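Rubredoxin\:oxygen oxidoreductase (Desulfovibrio gigas, PDB 1E5D) catalyses the four-electron reduction of dioxygen to two molecules of water, using a diiron centre and flavin mononucleotide. Local coordinates at residues N336-A341 with R394-K399. Numbering follows the deposited sequence.
Sequences NKIGGA and RALKAK
I338, the first residue of strand 338-345, meets A395, L396 and K399 of the C-terminal helix and carries the whole contact from its side. N336, two residues before I338, belongs to the approach to the strand, where its ND2 is hydrogen-bonded to the backbone oxygen of Q249. The CB bond of K337 points away from the helix, and its NZ is held by the carbonyl oxygens of I301 and A304, near the end of helix 294-302.

The CB of I338 is directed toward the helix. With CG1 anti to its own carbonyl carbon (chi1 -71°) and the chain extended beyond it (chi2 156°), the longer branch delivers CD1 to the helix backbone at the A395-L396 peptide. There I338 CD1 lies 3.4 Å from L396 N and 3.7 Å from A395 C. The small side chain of A395 flanks the methyl, its CB 3.8 Å from I338 CD1, while L396 CB stands a little farther from the same atom at 4.1 Å; both are apolar van der Waals contacts. K399, one turn after A395, runs back alongside I338 in the opposite sense: its CD packs 4.1 Å from I338 CD1. At the end of the lysine, NZ lies beside the isoleucine, 3.9 Å from I338 CG1, and is salt-bridged to D365.

The axes of strand 338-341 and helix 394-399 run nearly antiparallel, at 173°, with a closest approach of 10.0 Å, as expected for a C-terminal helix packed on the five-stranded parallel sheet (order 2-1-3-4-5) of a flavodoxin-like α/β fold, here well away from the flavin site.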
loop_
_atom_site.group_PDB
_atom_site.type_symbol
_atom_site.label_atom_id
_atom_site.label_comp_id
_atom_site.label_asym_id
_atom_site.label_seq_id
_atom_site.Cartn_x
_atom_site.Cartn_y
_atom_site.Cartn_z
ATOM N N ASN A 336 1.927 -16.685 -17.874
ATOM C CA ASN A 336 1.354 -16.532 -19.206
ATOM C C ASN A 336 0.609 -15.214 -19.369
ATOM O O ASN A 336 -0.558 -15.160 -19.740
ATOM C CB ASN A 336 0.416 -17.684 -19.556
ATOM C CG ASN A 336 0.867 -19.035 -19.050
ATOM O OD1 ASN A 336 1.914 -19.575 -19.402
ATOM N ND2 ASN A 336 0.023 -19.591 -18.187
ATOM N N LYS A 337 1.338 -14.139 -19.086
ATOM C CA LYS A 337 0.760 -12.807 -19.169
ATOM C C LYS A 337 1.626 -11.898 -20.019
ATOM O O LYS A 337 2.850 -12.017 -20.011
ATOM C CB LYS A 337 0.620 -12.210 -17.763
ATOM C CG LYS A 337 -0.816 -12.162 -17.275
ATOM C CD LYS A 337 -1.039 -13.111 -16.108
ATOM C CE LYS A 337 -1.950 -14.243 -16.530
ATOM N NZ LYS A 337 -3.270 -14.256 -15.868
ATOM N N ILE A 338 0.975 -10.997 -20.748
ATOM C CA ILE A 338 1.718 -9.967 -21.463
ATOM C C ILE A 338 1.723 -8.690 -20.626
ATOM O O ILE A 338 0.673 -8.244 -20.163
ATOM C CB ILE A 338 1.117 -9.679 -22.844
ATOM C CG1 ILE A 338 1.327 -10.812 -23.850
ATOM C CG2 ILE A 338 1.645 -8.361 -23.388
ATOM C CD1 ILE A 338 0.303 -10.810 -24.970
ATOM N N GLY A 339 2.900 -8.119 -20.433
ATOM C CA GLY A 339 3.059 -6.905 -19.664
ATOM C C GLY A 339 3.045 -5.657 -20.524
ATOM O O GLY A 339 3.199 -5.719 -21.740
ATOM N N GLY A 340 2.853 -4.530 -19.858
ATOM C CA GLY A 340 2.796 -3.193 -20.391
ATOM C C GLY A 340 3.072 -2.182 -19.289
ATOM O O GLY A 340 2.827 -2.453 -18.113
ATOM N N ALA A 341 3.584 -1.011 -19.656
ATOM C CA ALA A 341 3.856 0.020 -18.665
ATOM C C ALA A 341 3.715 1.417 -19.261
ATOM O O ALA A 341 3.863 1.668 -20.452
ATOM C CB ALA A 341 5.237 -0.151 -18.067
ATOM N N ARG A 394 -2.178 -7.142 -30.264
ATOM C CA ARG A 394 -1.831 -8.000 -31.396
ATOM C C ARG A 394 -1.193 -9.268 -30.843
ATOM O O ARG A 394 -1.539 -10.388 -31.191
ATOM C CB ARG A 394 -0.881 -7.316 -32.366
ATOM C CG ARG A 394 -1.364 -7.265 -33.804
ATOM C CD ARG A 394 -1.310 -5.858 -34.378
ATOM N NE ARG A 394 -2.634 -5.266 -34.538
ATOM C CZ ARG A 394 -2.889 -4.157 -35.222
ATOM N NH1 ARG A 394 -1.899 -3.506 -35.821
ATOM N NH2 ARG A 394 -4.127 -3.689 -35.314
ATOM N N ALA A 395 -0.248 -9.029 -29.937
ATOM C CA ALA A 395 0.460 -10.139 -29.305
ATOM C C ALA A 395 -0.506 -11.037 -28.547
ATOM O O ALA A 395 -0.359 -12.262 -28.578
ATOM C CB ALA A 395 1.537 -9.594 -28.383
ATOM N N LEU A 396 -1.484 -10.437 -27.876
ATOM C CA LEU A 396 -2.489 -11.212 -27.152
ATOM C C LEU A 396 -3.197 -12.181 -28.103
ATOM O O LEU A 396 -3.198 -13.386 -27.866
ATOM C CB LEU A 396 -3.527 -10.315 -26.488
ATOM C CG LEU A 396 -3.975 -10.653 -25.067
ATOM C CD1 LEU A 396 -5.317 -9.985 -24.786
ATOM C CD2 LEU A 396 -4.047 -12.152 -24.828
ATOM N N LYS A 397 -3.784 -11.628 -29.155
ATOM C CA LYS A 397 -4.527 -12.396 -30.146
ATOM C C LYS A 397 -3.755 -13.632 -30.601
ATOM O O LYS A 397 -4.286 -14.743 -30.555
ATOM C CB LYS A 397 -4.870 -11.519 -31.353
ATOM C CG LYS A 397 -6.237 -10.861 -31.277
ATOM C CD LYS A 397 -6.245 -9.490 -31.930
ATOM C CE LYS A 397 -7.232 -8.546 -31.260
ATOM N NZ LYS A 397 -7.072 -7.146 -31.745
ATOM N N ALA A 398 -2.518 -13.423 -31.031
ATOM C CA ALA A 398 -1.630 -14.493 -31.449
ATOM C C ALA A 398 -1.646 -15.664 -30.472
ATOM O O ALA A 398 -1.915 -16.793 -30.863
ATOM C CB ALA A 398 -0.198 -13.991 -31.585
ATOM N N LYS A 399 -1.350 -15.351 -29.220
ATOM C CA LYS A 399 -1.342 -16.301 -28.123
ATOM C C LYS A 399 -2.640 -17.092 -28.033
ATOM O O LYS A 399 -2.650 -18.278 -27.711
ATOM C CB LYS A 399 -1.131 -15.555 -26.801
ATOM C CG LYS A 399 0.086 -15.990 -26.008
ATOM C CD LYS A 399 0.870 -14.788 -25.511
ATOM C CE LYS A 399 1.682 -15.114 -24.265
ATOM N NZ LYS A 399 2.974 -14.365 -24.251
#